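Local atomic coordinates of 3-hydroxy-3-methylglutaryl-CoA lyase (Acinetobacter baumannii, PDB entry 6NDS), a protein that is a lyase of the HMGL-like family that folds as a TIM barrel and holds a zinc ion and coenzyme A. Residues V171-Y174 against L175-I179. Numbering follows the deposited sequence.
Sequences VEHY and LKLGI
Tyr174 O takes two backbone N-H groups from the chain that follows it: a sound bond from Ile179 N at 3.0 Å, its donor 35° out of the carbonyl plane, and a weak, bent one from Leu177 N. With Gly178 N bonded back to Leu175 O at 2.8 Å, this is a Schellman motif ending helix 164-176. Gly178 takes a positive phi of 82°, where a side chain would collide with the carbonyl oxygen of Leu177, and the chain turns off the helix toward strand 182-186, within a beta-alpha-beta unit of the TIM barrel. Ahead of the turn the helical pattern is still regular: Leu175 N reaches Val171 O, in the carbonyl plane, Lys176 N reaches Glu172 O, and Leu177 N also bonds to His173 O, sharing its N-H between two carbonyls.

Across the motif, Ile179 points its CB back at the helix, and its CD1 lies 4.1 Å from Tyr174 CD1, approaching the phenol ring obliquely. That ring leaves the helix with CG beside its own backbone N (chi1 -87°) and runs inward; its hydroxyl is hydrogen-bonded to Thr149 O of strand 145-151, so the buried polar end is satisfied. On the barrel side Val171 packs on Ile182 and Leu184, while Leu177 and Ile179 lean on helix 126-140, where Phe130 also stacks on the His173 ring.

Leu175 CD1 lies 3.6 Å from Val171 O, and the same side chain touches His180 and Ile207. On the exposed side Lys176 starts along Glu172 O, with CG 3.2 Å from that oxygen, then bends at chi3 and chi4 and crosses the His173 side chain at about a right angle. The lysine's NZ remains 5.7 Å from Glu172 OE2, too far for a salt bridge, and rests 3.5 Å from His173 CA.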
loop_
_atom_site.group_PDB
_atom_site.type_symbol
_atom_site.label_atom_id
_atom_site.label_comp_id
_atom_site.label_asym_id
_atom_site.label_seq_id
_atom_site.Cartn_x
_atom_site.Cartn_y
_atom_site.Cartn_z
ATOM N N VAL A 171 26.014 5.636 10.210
ATOM C CA VAL A 171 26.507 5.152 8.922
ATOM C C VAL A 171 28.009 5.398 8.801
ATOM O O VAL A 171 28.774 4.512 8.398
ATOM C CB VAL A 171 25.738 5.812 7.765
ATOM C CG1 VAL A 171 26.422 5.476 6.440
ATOM C CG2 VAL A 171 24.280 5.353 7.757
ATOM N N GLU A 172 28.456 6.609 9.155
ATOM C CA GLU A 172 29.881 6.919 9.068
ATOM C C GLU A 172 30.708 6.013 9.978
ATOM O O GLU A 172 31.836 5.638 9.633
ATOM C CB GLU A 172 30.121 8.391 9.408
ATOM C CG GLU A 172 29.616 9.357 8.350
ATOM C CD GLU A 172 29.826 10.807 8.737
ATOM O OE1 GLU A 172 30.147 11.615 7.841
ATOM O OE2 GLU A 172 29.672 11.141 9.933
ATOM N N HIS A 173 30.167 5.651 11.141
ATOM C CA HIS A 173 30.896 4.758 12.039
ATOM C C HIS A 173 31.051 3.372 11.418
ATOM O O HIS A 173 32.115 2.751 11.525
ATOM C CB HIS A 173 30.179 4.677 13.386
ATOM C CG HIS A 173 31.033 4.167 14.507
ATOM N ND1 HIS A 173 32.215 3.485 14.301
ATOM C CD2 HIS A 173 30.870 4.240 15.850
ATOM C CE1 HIS A 173 32.743 3.163 15.470
ATOM N NE2 HIS A 173 31.947 3.608 16.426
ATOM N N TYR A 174 30.000 2.869 10.768
ATOM C CA TYR A 174 30.129 1.625 10.017
ATOM C C TYR A 174 31.237 1.729 8.972
ATOM O O TYR A 174 32.070 0.824 8.838
ATOM C CB TYR A 174 28.799 1.278 9.355
ATOM C CG TYR A 174 27.823 0.490 10.200
ATOM C CD1 TYR A 174 28.204 -0.673 10.864
ATOM C CD2 TYR A 174 26.500 0.899 10.308
ATOM C CE1 TYR A 174 27.281 -1.403 11.615
ATOM C CE2 TYR A 174 25.582 0.186 11.049
ATOM C CZ TYR A 174 25.976 -0.962 11.707
ATOM O OH TYR A 174 25.038 -1.671 12.433
ATOM N N LEU A 175 31.261 2.833 8.217
ATOM C CA LEU A 175 32.284 3.012 7.187
ATOM C C LEU A 175 33.679 3.025 7.792
ATOM O O LEU A 175 34.626 2.498 7.195
ATOM C CB LEU A 175 32.037 4.306 6.409
ATOM C CG LEU A 175 31.242 4.216 5.098
ATOM C CD1 LEU A 175 30.063 3.295 5.215
ATOM C CD2 LEU A 175 30.783 5.592 4.654
ATOM N N LYS A 176 33.827 3.633 8.972
ATOM C CA LYS A 176 35.134 3.687 9.623
ATOM C C LYS A 176 35.652 2.292 9.950
ATOM O O LYS A 176 36.868 2.062 9.944
ATOM C CB LYS A 176 35.059 4.543 10.886
ATOM C CG LYS A 176 34.830 6.020 10.613
ATOM C CD LYS A 176 35.052 6.873 11.852
ATOM C CE LYS A 176 33.982 7.948 11.991
ATOM N NZ LYS A 176 32.889 7.509 12.911
ATOM N N LEU A 177 34.752 1.357 10.237
ATOM C CA LEU A 177 35.098 -0.043 10.434
ATOM C C LEU A 177 35.284 -0.801 9.126
ATOM O O LEU A 177 35.500 -2.016 9.164
ATOM C CB LEU A 177 34.019 -0.737 11.271
ATOM C CG LEU A 177 33.855 -0.279 12.721
ATOM C CD1 LEU A 177 32.825 -1.154 13.424
ATOM C CD2 LEU A 177 35.185 -0.336 13.434
ATOM N N GLY A 178 35.198 -0.130 7.980
ATOM C CA GLY A 178 35.352 -0.804 6.708
ATOM C C GLY A 178 34.096 -1.489 6.215
ATOM O O GLY A 178 34.165 -2.271 5.257
ATOM N N ILE A 179 32.956 -1.226 6.840
ATOM C CA ILE A 179 31.680 -1.812 6.444
ATOM C C ILE A 179 30.979 -0.776 5.574
ATOM O O ILE A 179 30.399 0.191 6.078
ATOM C CB ILE A 179 30.844 -2.212 7.661
ATOM C CG1 ILE A 179 31.596 -3.259 8.490
ATOM C CG2 ILE A 179 29.463 -2.745 7.222
ATOM C CD1 ILE A 179 30.994 -3.501 9.858
#